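Local coordinates for putative fimbrial associated sortase-like protein (Corynebacterium diphtheriae, PDB 6BWE) that probably acts as a class C sortase, a cysteine transpeptidase that joins pilin subunits covalently into pili on the bacterial surface, at residues R35-S40 with S111-G116; A99-G104 with T125-L130; T120-T125 with D182-I187; N165-E170 with R198-A203. The protein carries 2 engineered substitutions. One frame throughout, in Å; residues are numbered along the deposited sequence. Where two conformers were deposited one is given.

Contact 1. Residues R35-S40 with S111-G116; sequences RQYNTS and SALPVG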
loop_
_atom_site.group_PDB
_atom_site.type_symbol
_atom_site.label_atom_id
_atom_site.label_comp_id
_atom_site.label_asym_id
_atom_site.label_seq_id
_atom_site.Cartn_x
_atom_site.Cartn_y
_atom_site.Cartn_z
ATOM N N ARG A 35 -1.077 -11.527 10.557
ATOM C CA ARG A 35 -0.394 -10.378 11.184
ATOM C C ARG A 35 0.944 -10.053 10.498
ATOM O O ARG A 35 1.251 -8.888 10.274
ATOM C CB ARG A 35 -0.129 -10.617 12.664
ATOM C CG ARG A 35 -1.354 -10.620 13.521
ATOM C CD ARG A 35 -0.996 -10.932 14.974
ATOM N NE ARG A 35 -2.224 -11.355 15.631
ATOM C CZ ARG A 35 -2.484 -12.561 16.143
ATOM N NH1 ARG A 35 -1.581 -13.540 16.151
ATOM N NH2 ARG A 35 -3.681 -12.765 16.679
ATOM N N GLN A 36 1.717 -11.074 10.156
ATOM C CA GLN A 36 2.947 -10.883 9.375
ATOM C C GLN A 36 2.651 -10.242 7.983
ATOM O O GLN A 36 3.333 -9.275 7.556
ATOM C CB GLN A 36 3.676 -12.213 9.196
ATOM C CG GLN A 36 4.921 -12.094 8.318
ATOM C CD GLN A 36 5.744 -13.349 8.212
ATOM O OE1 GLN A 36 6.910 -13.404 8.649
ATOM N NE2 GLN A 36 5.180 -14.347 7.593
ATOM N N TYR A 37 1.639 -10.769 7.294
ATOM C CA TYR A 37 1.188 -10.201 6.025
ATOM C C TYR A 37 0.886 -8.701 6.212
ATOM O O TYR A 37 1.374 -7.854 5.446
ATOM C CB TYR A 37 -0.026 -10.953 5.441
ATOM C CG TYR A 37 -0.628 -10.233 4.265
ATOM C CD1 TYR A 37 -0.173 -10.442 2.989
ATOM C CD2 TYR A 37 -1.591 -9.241 4.464
ATOM C CE1 TYR A 37 -0.671 -9.722 1.917
ATOM C CE2 TYR A 37 -2.098 -8.512 3.403
ATOM C CZ TYR A 37 -1.649 -8.740 2.140
ATOM O OH TYR A 37 -2.180 -8.003 1.098
ATOM N N ASN A 38 0.131 -8.390 7.259
ATOM C CA ASN A 38 -0.222 -6.999 7.531
ATOM C C ASN A 38 0.950 -6.026 7.694
ATOM O O ASN A 38 0.808 -4.838 7.345
ATOM C CB ASN A 38 -1.125 -6.887 8.736
ATOM C CG ASN A 38 -2.545 -7.297 8.423
ATOM O OD1 ASN A 38 -2.915 -7.510 7.246
ATOM N ND2 ASN A 38 -3.359 -7.439 9.475
ATOM N N THR A 39 2.098 -6.506 8.159
ATOM C CA THR A 39 3.285 -5.633 8.262
ATOM C C THR A 39 3.730 -5.123 6.913
ATOM O O THR A 39 4.409 -4.085 6.839
ATOM C CB THR A 39 4.479 -6.303 8.948
ATOM O OG1 THR A 39 5.002 -7.354 8.124
ATOM C CG2 THR A 39 4.122 -6.811 10.329
ATOM N N SER A 40 3.382 -5.855 5.860
ATOM C CA SER A 40 3.739 -5.497 4.474
ATOM C C SER A 40 2.789 -4.474 3.837
ATOM O O SER A 40 3.075 -3.965 2.757
ATOM C CB SER A 40 3.768 -6.775 3.600
ATOM O OG SER A 40 2.445 -7.188 3.217
ATOM N N SER A 111 -5.421 -2.889 2.050
ATOM C CA SER A 111 -5.668 -2.596 3.446
ATOM C C SER A 111 -5.343 -3.867 4.228
ATOM O O SER A 111 -5.295 -4.957 3.659
ATOM C CB SER A 111 -7.112 -2.134 3.688
ATOM O OG SER A 111 -8.066 -3.194 3.448
ATOM N N ALA A 112 -5.098 -3.716 5.531
ATOM C CA ALA A 112 -4.753 -4.851 6.388
ATOM C C ALA A 112 -5.919 -5.845 6.443
ATOM O O ALA A 112 -7.097 -5.477 6.348
ATOM C CB ALA A 112 -4.430 -4.388 7.800
ATOM N N LEU A 113 -5.566 -7.106 6.559
ATOM C CA LEU A 113 -6.538 -8.149 6.839
ATOM C C LEU A 113 -7.128 -7.963 8.241
ATOM O O LEU A 113 -6.433 -7.453 9.132
ATOM C CB LEU A 113 -5.832 -9.501 6.775
ATOM C CG LEU A 113 -5.325 -9.967 5.419
ATOM C CD1 LEU A 113 -4.420 -11.157 5.642
ATOM C CD2 LEU A 113 -6.478 -10.309 4.490
ATOM N N PRO A 114 -8.408 -8.361 8.453
ATOM C CA PRO A 114 -9.077 -7.938 9.690
ATOM C C PRO A 114 -8.796 -8.900 10.843
ATOM O O PRO A 114 -9.675 -9.644 11.261
ATOM C CB PRO A 114 -10.543 -7.900 9.283
ATOM C CG PRO A 114 -10.671 -9.000 8.288
ATOM C CD PRO A 114 -9.397 -8.820 7.461
ATOM N N VAL A 115 -7.549 -8.867 11.314
ATOM C CA VAL A 115 -7.065 -9.654 12.453
ATOM C C VAL A 115 -6.623 -8.758 13.620
ATOM O O VAL A 115 -6.059 -9.261 14.568
ATOM C CB VAL A 115 -5.957 -10.629 12.048
ATOM C CG1 VAL A 115 -6.518 -11.683 11.118
ATOM C CG2 VAL A 115 -4.766 -9.914 11.383
ATOM N N GLY A 116 -6.903 -7.452 13.543
ATOM C CA GLY A 116 -6.561 -6.505 14.615
ATOM C C GLY A 116 -5.080 -6.153 14.612
ATOM O O GLY A 116 -4.286 -6.727 13.838
HETATM O O HOH W 1 -5.892 -11.149 16.464
HETATM O O HOH W 2 -3.519 -8.703 15.939
HETATM O O HOH W 3 -4.212 -6.137 1.443
HETATM O O HOH W 4 -2.246 -7.386 12.012
#

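Contact 2. Residues A99-G104 with T125-L130; sequences ATLEHG and TGHSGL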
loop_
_atom_site.group_PDB
_atom_site.type_symbol
_atom_site.label_atom_id
_atom_site.label_comp_id
_atom_site.label_asym_id
_atom_site.label_seq_id
_atom_site.Cartn_x
_atom_site.Cartn_y
_atom_site.Cartn_z
ATOM N N ALA A 99 -18.622 -10.568 -8.655
ATOM C CA ALA A 99 -19.408 -11.727 -8.195
ATOM C C ALA A 99 -19.418 -11.824 -6.668
ATOM O O ALA A 99 -20.479 -12.055 -6.044
ATOM C CB ALA A 99 -18.929 -13.016 -8.850
ATOM N N THR A 100 -18.275 -11.531 -6.044
ATOM C CA THR A 100 -18.151 -11.575 -4.578
ATOM C C THR A 100 -19.150 -10.633 -3.910
ATOM O O THR A 100 -19.837 -11.013 -2.964
ATOM C CB THR A 100 -16.729 -11.189 -4.150
ATOM O OG1 THR A 100 -15.797 -12.080 -4.751
ATOM C CG2 THR A 100 -16.558 -11.181 -2.667
ATOM N N LEU A 101 -19.249 -9.414 -4.433
ATOM C CA LEU A 101 -20.089 -8.398 -3.824
ATOM C C LEU A 101 -21.606 -8.597 -4.101
ATOM O O LEU A 101 -22.448 -7.925 -3.501
ATOM C CB LEU A 101 -19.618 -7.016 -4.261
ATOM C CG LEU A 101 -18.140 -6.713 -3.941
ATOM C CD1 LEU A 101 -17.797 -5.368 -4.533
ATOM C CD2 LEU A 101 -17.861 -6.750 -2.457
ATOM N N GLU A 102 -21.969 -9.556 -4.954
ATOM C CA GLU A 102 -23.364 -9.993 -5.059
ATOM C C GLU A 102 -23.737 -10.959 -3.940
ATOM O O GLU A 102 -24.915 -11.139 -3.673
ATOM C CB GLU A 102 -23.643 -10.615 -6.415
ATOM C CG GLU A 102 -23.448 -9.614 -7.556
ATOM C CD GLU A 102 -23.787 -10.158 -8.914
ATOM O OE1 GLU A 102 -24.518 -11.169 -8.994
ATOM O OE2 GLU A 102 -23.321 -9.569 -9.922
ATOM N N HIS A 103 -22.756 -11.570 -3.288
ATOM C CA HIS A 103 -23.030 -12.598 -2.292
ATOM C C HIS A 103 -22.499 -12.359 -0.888
ATOM O O HIS A 103 -22.793 -13.138 0.019
ATOM C CB HIS A 103 -22.512 -13.943 -2.818
ATOM C CG HIS A 103 -23.109 -14.335 -4.120
ATOM N ND1 HIS A 103 -24.408 -14.793 -4.232
ATOM C CD2 HIS A 103 -22.609 -14.288 -5.379
ATOM C CE1 HIS A 103 -24.663 -15.048 -5.506
ATOM N NE2 HIS A 103 -23.586 -14.757 -6.220
ATOM N N GLY A 104 -21.696 -11.318 -0.681
ATOM C CA GLY A 104 -21.270 -10.987 0.655
ATOM C C GLY A 104 -20.420 -9.725 0.623
ATOM O O GLY A 104 -20.552 -8.893 -0.283
ATOM N N THR A 125 -15.944 -3.775 2.159
ATOM C CA THR A 125 -16.935 -3.177 1.259
ATOM C C THR A 125 -18.155 -4.083 1.030
ATOM O O THR A 125 -18.035 -5.319 0.980
ATOM C CB THR A 125 -16.336 -2.898 -0.131
ATOM O OG1 THR A 125 -16.242 -4.130 -0.863
ATOM C CG2 THR A 125 -14.972 -2.226 -0.019
ATOM N N GLY A 126 -19.320 -3.474 0.862
ATOM C CA GLY A 126 -20.529 -4.212 0.495
ATOM C C GLY A 126 -21.447 -3.323 -0.314
ATOM O O GLY A 126 -21.390 -2.069 -0.220
ATOM N N HIS A 127 -22.352 -3.972 -1.025
ATOM C CA HIS A 127 -23.276 -3.286 -1.910
ATOM C C HIS A 127 -24.499 -2.884 -1.125
ATOM O O HIS A 127 -24.889 -3.555 -0.162
ATOM C CB HIS A 127 -23.728 -4.154 -3.092
ATOM C CG HIS A 127 -22.827 -4.092 -4.280
ATOM N ND1 HIS A 127 -22.006 -3.014 -4.550
ATOM C CD2 HIS A 127 -22.596 -4.992 -5.270
ATOM C CE1 HIS A 127 -21.304 -3.251 -5.644
ATOM N NE2 HIS A 127 -21.654 -4.436 -6.111
ATOM N N SER A 128 -25.092 -1.790 -1.593
ATOM C CA SER A 128 -26.425 -1.351 -1.229
ATOM C C SER A 128 -27.275 -1.299 -2.505
ATOM O O SER A 128 -26.787 -0.880 -3.573
ATOM C CB SER A 128 -26.361 0.049 -0.629
ATOM O OG SER A 128 -25.836 0.001 0.658
ATOM N N GLY A 129 -28.533 -1.735 -2.386
ATOM C CA GLY A 129 -29.512 -1.628 -3.481
ATOM C C GLY A 129 -29.836 -2.871 -4.286
ATOM O O GLY A 129 -30.827 -2.868 -5.025
ATOM N N LEU A 130 -29.040 -3.930 -4.147
ATOM C CA LEU A 130 -29.252 -5.156 -4.913
ATOM C C LEU A 130 -30.551 -5.804 -4.446
ATOM O O LEU A 130 -30.684 -6.150 -3.278
ATOM C CB LEU A 130 -28.082 -6.125 -4.755
ATOM C CG LEU A 130 -26.840 -5.858 -5.612
ATOM C CD1 LEU A 130 -26.257 -4.456 -5.463
ATOM C CD2 LEU A 130 -25.793 -6.899 -5.258
HETATM O O HOH W 5 -21.843 -6.739 -1.235
#

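Contact 3. Residues T120-T125 with D182-I187; sequences THPVIT and DQITLI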
loop_
_atom_site.group_PDB
_atom_site.type_symbol
_atom_site.label_atom_id
_atom_site.label_comp_id
_atom_site.label_asym_id
_atom_site.label_seq_id
_atom_site.Cartn_x
_atom_site.Cartn_y
_atom_site.Cartn_z
ATOM N N THR A 120 -3.242 -1.019 11.966
ATOM C CA THR A 120 -4.006 -1.646 10.882
ATOM C C THR A 120 -5.294 -0.874 10.656
ATOM O O THR A 120 -5.829 -0.244 11.584
ATOM C CB THR A 120 -4.316 -3.115 11.178
ATOM O OG1 THR A 120 -5.219 -3.235 12.290
ATOM C CG2 THR A 120 -3.011 -3.877 11.464
ATOM N N HIS A 121 -5.749 -0.888 9.413
ATOM C CA HIS A 121 -7.030 -0.271 9.015
ATOM C C HIS A 121 -7.680 -1.047 7.851
ATOM O O HIS A 121 -7.751 -0.558 6.698
ATOM C CB HIS A 121 -6.853 1.225 8.695
ATOM C CG HIS A 121 -8.144 1.988 8.627
ATOM N ND1 HIS A 121 -8.200 3.366 8.749
ATOM C CD2 HIS A 121 -9.422 1.568 8.462
ATOM C CE1 HIS A 121 -9.462 3.754 8.642
ATOM N NE2 HIS A 121 -10.226 2.684 8.481
ATOM N N PRO A 122 -8.195 -2.264 8.144
ATOM C CA PRO A 122 -8.943 -3.003 7.137
ATOM C C PRO A 122 -10.120 -2.206 6.616
ATOM O O PRO A 122 -10.760 -1.470 7.378
ATOM C CB PRO A 122 -9.473 -4.217 7.900
ATOM C CG PRO A 122 -8.560 -4.392 9.069
ATOM C CD PRO A 122 -8.125 -2.994 9.426
ATOM N N VAL A 123 -10.365 -2.330 5.317
ATOM C CA VAL A 123 -11.521 -1.750 4.694
ATOM C C VAL A 123 -12.362 -2.888 4.088
ATOM O O VAL A 123 -11.853 -3.716 3.328
ATOM C CB VAL A 123 -11.129 -0.716 3.663
ATOM C CG1 VAL A 123 -12.391 -0.127 3.031
ATOM C CG2 VAL A 123 -10.257 0.345 4.324
ATOM N N ILE A 124 -13.625 -2.925 4.476
ATOM C CA ILE A 124 -14.566 -4.006 4.145
ATOM C C ILE A 124 -15.703 -3.334 3.387
ATOM O O ILE A 124 -16.345 -2.420 3.941
ATOM C CB ILE A 124 -15.183 -4.645 5.412
ATOM C CG1 ILE A 124 -14.128 -5.110 6.400
ATOM C CG2 ILE A 124 -16.127 -5.780 5.031
ATOM C CD1 ILE A 124 -13.187 -6.087 5.863
ATOM N N THR A 125 -15.944 -3.775 2.159
ATOM C CA THR A 125 -16.935 -3.177 1.259
ATOM C C THR A 125 -18.155 -4.083 1.030
ATOM O O THR A 125 -18.035 -5.319 0.980
ATOM C CB THR A 125 -16.336 -2.898 -0.131
ATOM O OG1 THR A 125 -16.242 -4.130 -0.863
ATOM C CG2 THR A 125 -14.972 -2.226 -0.019
ATOM N N ASP A 182 -6.099 0.902 16.220
ATOM C CA ASP A 182 -6.574 -0.333 15.630
ATOM C C ASP A 182 -8.012 0.012 15.169
ATOM O O ASP A 182 -8.914 0.217 15.990
ATOM C CB ASP A 182 -6.488 -1.419 16.708
ATOM C CG ASP A 182 -7.056 -2.740 16.276
ATOM O OD1 ASP A 182 -7.735 -2.829 15.239
ATOM O OD2 ASP A 182 -6.815 -3.711 17.007
ATOM N N GLN A 183 -8.176 0.175 13.851
ATOM C CA GLN A 183 -9.422 0.679 13.270
ATOM C C GLN A 183 -9.891 -0.215 12.148
ATOM O O GLN A 183 -9.083 -0.975 11.576
ATOM C CB GLN A 183 -9.202 2.048 12.632
ATOM C CG GLN A 183 -8.600 3.096 13.518
ATOM C CD GLN A 183 -8.446 4.402 12.786
ATOM O OE1 GLN A 183 -9.283 5.290 12.943
ATOM N NE2 GLN A 183 -7.392 4.526 11.966
ATOM N N ILE A 184 -11.180 -0.092 11.831
ATOM C CA ILE A 184 -11.777 -0.649 10.600
ATOM C C ILE A 184 -12.737 0.379 10.004
ATOM O O ILE A 184 -13.294 1.200 10.737
ATOM C CB ILE A 184 -12.586 -1.940 10.843
ATOM C CG1 ILE A 184 -13.723 -1.732 11.854
ATOM C CG2 ILE A 184 -11.661 -3.050 11.286
ATOM C CD1 ILE A 184 -14.712 -2.884 11.854
ATOM N N THR A 185 -12.936 0.307 8.694
ATOM C CA THR A 185 -13.929 1.096 7.989
ATOM C C THR A 185 -14.750 0.163 7.121
ATOM O O THR A 185 -14.210 -0.689 6.409
ATOM C CB THR A 185 -13.319 2.272 7.182
ATOM O OG1 THR A 185 -12.823 3.279 8.085
ATOM C CG2 THR A 185 -14.349 2.930 6.249
ATOM N N LEU A 186 -16.070 0.326 7.213
ATOM C CA LEU A 186 -17.026 -0.369 6.382
ATOM C C LEU A 186 -17.496 0.636 5.371
ATOM O O LEU A 186 -17.816 1.805 5.729
ATOM C CB LEU A 186 -18.214 -0.841 7.195
ATOM C CG LEU A 186 -17.880 -1.617 8.453
ATOM C CD1 LEU A 186 -19.154 -2.031 9.165
ATOM C CD2 LEU A 186 -16.991 -2.823 8.178
ATOM N N ILE A 187 -17.521 0.219 4.113
ATOM C CA ILE A 187 -17.846 1.108 2.984
ATOM C C ILE A 187 -19.009 0.580 2.156
ATOM O O ILE A 187 -19.045 -0.614 1.840
ATOM C CB ILE A 187 -16.638 1.276 2.035
ATOM C CG1 ILE A 187 -15.518 2.004 2.764
ATOM C CG2 ILE A 187 -17.041 2.036 0.762
ATOM C CD1 ILE A 187 -14.380 2.453 1.860
HETATM O O HOH W 6 -5.156 2.409 12.050
HETATM O O HOH W 7 -7.908 -3.514 12.547
#

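Contact 4. Residues N165-E170 with R198-A203; sequences NVVLPE and RLLVRA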
loop_
_atom_site.group_PDB
_atom_site.type_symbol
_atom_site.label_atom_id
_atom_site.label_comp_id
_atom_site.label_asym_id
_atom_site.label_seq_id
_atom_site.Cartn_x
_atom_site.Cartn_y
_atom_site.Cartn_z
ATOM N N ASN A 165 -19.088 9.163 7.582
ATOM C CA ASN A 165 -18.813 10.192 6.577
ATOM C C ASN A 165 -19.349 9.751 5.216
ATOM O O ASN A 165 -19.215 8.589 4.854
ATOM C CB ASN A 165 -17.293 10.430 6.484
ATOM C CG ASN A 165 -16.732 11.148 7.706
ATOM O OD1 ASN A 165 -16.981 12.341 7.901
ATOM N ND2 ASN A 165 -16.008 10.413 8.567
ATOM N N VAL A 166 -19.990 10.665 4.496
ATOM C CA VAL A 166 -20.384 10.443 3.113
ATOM C C VAL A 166 -19.426 11.266 2.252
ATOM O O VAL A 166 -19.316 12.485 2.449
ATOM C CB VAL A 166 -21.834 10.857 2.865
ATOM C CG1 VAL A 166 -22.168 10.820 1.380
ATOM C CG2 VAL A 166 -22.778 9.961 3.676
ATOM N N VAL A 167 -18.726 10.603 1.331
ATOM C CA VAL A 167 -17.683 11.239 0.533
ATOM C C VAL A 167 -17.823 10.887 -0.943
ATOM O O VAL A 167 -18.496 9.905 -1.301
ATOM C CB VAL A 167 -16.262 10.861 1.040
ATOM C CG1 VAL A 167 -16.053 11.344 2.468
ATOM C CG2 VAL A 167 -15.985 9.369 0.902
ATOM N N LEU A 168 -17.160 11.669 -1.800
ATOM C CA LEU A 168 -17.040 11.297 -3.207
ATOM C C LEU A 168 -16.145 10.088 -3.331
ATOM O O LEU A 168 -15.270 9.904 -2.498
ATOM C CB LEU A 168 -16.511 12.460 -4.062
ATOM C CG LEU A 168 -17.462 13.652 -4.170
ATOM C CD1 LEU A 168 -16.793 14.813 -4.903
ATOM C CD2 LEU A 168 -18.751 13.260 -4.888
ATOM N N PRO A 169 -16.341 9.257 -4.373
ATOM C CA PRO A 169 -15.629 7.983 -4.446
ATOM C C PRO A 169 -14.112 8.106 -4.528
ATOM O O PRO A 169 -13.405 7.214 -4.063
ATOM C CB PRO A 169 -16.208 7.323 -5.702
ATOM C CG PRO A 169 -17.530 7.974 -5.877
ATOM C CD PRO A 169 -17.254 9.401 -5.519
ATOM N N GLU A 170 -13.616 9.207 -5.068
ATOM C CA GLU A 170 -12.166 9.466 -5.082
ATOM C C GLU A 170 -11.603 10.041 -3.780
ATOM O O GLU A 170 -10.392 10.048 -3.600
ATOM C CB GLU A 170 -11.747 10.378 -6.255
ATOM C CG GLU A 170 -12.545 11.668 -6.436
ATOM C CD GLU A 170 -13.810 11.472 -7.263
ATOM O OE1 GLU A 170 -14.821 12.143 -6.959
ATOM O OE2 GLU A 170 -13.800 10.623 -8.192
ATOM N N ARG A 198 -19.742 7.511 -1.488
ATOM C CA ARG A 198 -19.459 6.405 -0.585
ATOM C C ARG A 198 -19.799 6.795 0.836
ATOM O O ARG A 198 -19.492 7.909 1.278
ATOM C CB ARG A 198 -17.982 5.977 -0.661
ATOM C CG ARG A 198 -17.562 5.441 -2.016
ATOM C CD ARG A 198 -18.276 4.133 -2.341
ATOM N NE ARG A 198 -17.942 3.631 -3.671
ATOM C CZ ARG A 198 -18.620 3.878 -4.799
ATOM N NH1 ARG A 198 -19.715 4.652 -4.830
ATOM N NH2 ARG A 198 -18.185 3.345 -5.932
ATOM N N LEU A 199 -20.456 5.876 1.538
ATOM C CA LEU A 199 -20.627 5.942 2.982
ATOM C C LEU A 199 -19.493 5.172 3.657
ATOM O O LEU A 199 -19.278 3.992 3.317
ATOM C CB LEU A 199 -21.980 5.386 3.377
ATOM C CG LEU A 199 -22.231 5.209 4.873
ATOM C CD1 LEU A 199 -22.303 6.562 5.571
ATOM C CD2 LEU A 199 -23.497 4.395 5.080
ATOM N N LEU A 200 -18.781 5.835 4.581
ATOM C CA LEU A 200 -17.642 5.265 5.316
ATOM C C LEU A 200 -18.002 5.309 6.783
ATOM O O LEU A 200 -18.240 6.402 7.345
ATOM C CB LEU A 200 -16.331 6.059 5.108
ATOM C CG LEU A 200 -15.476 5.808 3.856
ATOM C CD1 LEU A 200 -16.276 5.939 2.579
ATOM C CD2 LEU A 200 -14.281 6.752 3.812
ATOM N N VAL A 201 -18.010 4.125 7.406
ATOM C CA VAL A 201 -18.338 3.980 8.793
ATOM C C VAL A 201 -17.063 3.444 9.450
ATOM O O VAL A 201 -16.656 2.300 9.169
ATOM C CB VAL A 201 -19.515 3.004 9.014
ATOM C CG1 VAL A 201 -19.709 2.702 10.506
ATOM C CG2 VAL A 201 -20.813 3.586 8.495
ATOM N N ARG A 202 -16.431 4.279 10.272
ATOM C CA ARG A 202 -15.166 3.957 10.898
ATOM C C ARG A 202 -15.387 3.554 12.348
ATOM O O ARG A 202 -16.259 4.133 13.059
ATOM C CB ARG A 202 -14.230 5.168 10.821
ATOM C CG ARG A 202 -12.774 4.855 11.127
ATOM C CD ARG A 202 -11.881 6.088 11.104
ATOM N NE ARG A 202 -12.185 6.949 12.269
ATOM C CZ ARG A 202 -11.911 8.249 12.365
ATOM N NH1 ARG A 202 -11.284 8.909 11.393
ATOM N NH2 ARG A 202 -12.274 8.905 13.470
ATOM N N ALA A 203 -14.588 2.607 12.807
ATOM C CA ALA A 203 -14.706 2.086 14.162
ATOM C C ALA A 203 -13.352 1.736 14.729
ATOM O O ALA A 203 -12.442 1.445 13.946
ATOM C CB ALA A 203 -15.609 0.866 14.149
HETATM O O HOH W 8 -15.594 7.650 8.168
#

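Contact 1. Residues R35-S40 with S111-G116
Leu113 O takes two donors from one face of its plane: Asn38 ND2 arrives from the helix at 3.1 Å, while Val115 N, 2.8 Å from Leu113 O, closes an inverse gamma turn centred on Pro114. The Asn38 amide works with both ends, since its OD1 accepts the N-H of Leu113 at 2.8 Å, that donor tilted 24° from the plane of the side-chain carbonyl. So gripped, the amide cannot turn over without losing both bonds, and water 4 takes a further bond from ND2 and passes it to Gly116 O. Val115 CG2 nears the nitrogen side of the same amide, 3.4 Å from Asn38 ND2. One turn back, Arg35 reaches out with its chain extended from CG to NE, and water 1 accepts from NH2 and water 2 from NE, both at the guanidinium edge and within bonding distance of Val115 O; NH1 is paired with Glu32. Tyr37, its CG anti to the backbone N (chi1 170°), crosses Leu113 at about a right angle, Tyr37 CD2 to Leu113 CD1 3.6 Å. The result is an N-terminal helix, 24-39, sealed onto the loop between strands 105-107 and 123-125, as in class C sortases, whose N-terminal helices pack against the barrel.

Contact 2. Residues A99-G104 with T125-L130
This is a surface contact of apolar packing plus a water bridge between backbone atoms, in which Leu101 of helix 98-103 leans on His127 in the loop that follows strand 123-125. The CB of Leu101 sits over one face of the imidazole, 4.0 Å from the ring centroid and 28° off its normal, a CH-pi contact. Leu101 O approaches the same ring at its carbon CD2, 3.4 Å away. The Leu101 branch beyond CB, with CG beside the backbone N (chi1 -57°), puts CD2 3.5 Å from OG1 of Thr125 in one of the two conformers deposited for that threonine. On the far part of the loop, Leu130 CD2 lies 3.9 Å from Glu102 CA, again a distance for one of two deposited conformers. Water 5 does the polar work: it accepts from His127 N at 2.8 Å and donates to Leu101 O at 2.6 Å and to Gly104 O at 2.7 Å, bridging the backbones of the two segments. Beyond His127, Ser128 N bonds to the oxidised cysteine at position 189 and Gly126 O to Thr188. Helix 98-103 thus flanks the predicted catalytic histidine; His127 close to Cys189 is what a sortase active site would require.

Contact 3. Residues T120-T125 with D182-I187
Strands 123-125 and 183-187 run parallel, their axes 4.7 Å apart and 19° askew, with Ile124 bonding through N to Thr185 O at 3.0 Å and through O to Ile187 N at 2.9 Å. The pairing carries on behind strand 123-125, where Pro122 O accepts from Thr185 N and Thr120 O from Gln183 N. Among the side chains, His121 has a partner at both ring nitrogens and over one face. Chi1 of -165° swings the ring away from its own backbone nitrogen and over the other strand: Gln183 CB lies 4.1 Å above the plane and over the ring centre, while Thr185 OG1 meets His121 NE2 at the ring edge, 2.7 Å away, in a hydrogen bond. The second ring nitrogen, ND1, bonds Ala176 O. Pro122 CD rests on Ile184 CG2 at 4.0 Å, and Ile124 and Leu186 lie side by side, Ile124 CB to Leu186 CD2 3.8 Å. Water 7 lies among Thr120 OG1, Asp182 OD1 and Gln183 O; Thr120 OG1 also bonds Gly117 O, and Asp182 is further held by Tyr159 and Arg205. Strand 105-107 flanks 123-125, strand 198-206 flanks 183-187, and Ile184 and Leu186 touch strand 147-152, Leu186 touching strand 77-83 as well.

Contact 4. Residues N165-E170 with R198-A203
Pro169 lies over one face of the Arg198 guanidinium, its CB 4.3 Å above the plane near the centre and its CG 4.1 Å from Arg198 NH1, while that NH1 bonds Ser196 OG. Arg198 reaches this place because its chain bends at chi2 (-66°), folding it beside the proline; lower down, Arg198 CG lies 4.0 Å from Pro169 CA. The pair closes off one end of an antiparallel ladder in the sortase beta-barrel, strand 155-167 against strand 198-206, the axes of strand segments 165-167 and 198-203 approaching to 4.7 Å. Four backbone bonds hold it: Asn165 and Leu200 make a hydrogen-bonded pair in both directions, as do Val167 and Arg198, the shortest being Arg198 N to Val167 O at 2.7 Å. Between them Val166 and Leu199 form the non-hydrogen-bonded pair, and their side chains meet CG2 to CD1 on the face where Leu199 also touches Ile164. On the face of Arg198 and Val167, Val167 CG2 presses on Leu200 CD1, the two chains crossing at about a right angle. Arg198 also packs on Ile187 of the adjoining strand, and its nearest side-chain atoms are about 7 Å from those of the predicted active-site His127, so this end of the ladder probably borders the active site. At the other end, water 8 accepts from Asn165 ND2 at 2.8 Å and donates to Leu200 O at 3.0 Å.

How the contacts relate
Following the chain from the N terminus, residues 35-40 come first, and contact 1 closes the long loop to 111-116 that brackets strands 77-83, 88-94 and 105-107. Segment 99-104 falls inside that loop, so contact 2, closing at 125-130, crosses contact 1. Contact 3 starts at 120-125 and shares Thr125 with contact 2, which it also crosses; it reaches forward to 182-187. Contact 4, from 165-170 to 198-203, crosses contact 3, and the two meet along neighbouring strands 183-187 and 198-206 of one sheet. Contacts 1 and 3 follow in series, touching where Ser111 OG bonds Val123 N. Together they tie the N-terminal helix, the barrel strands and the loop carrying His127.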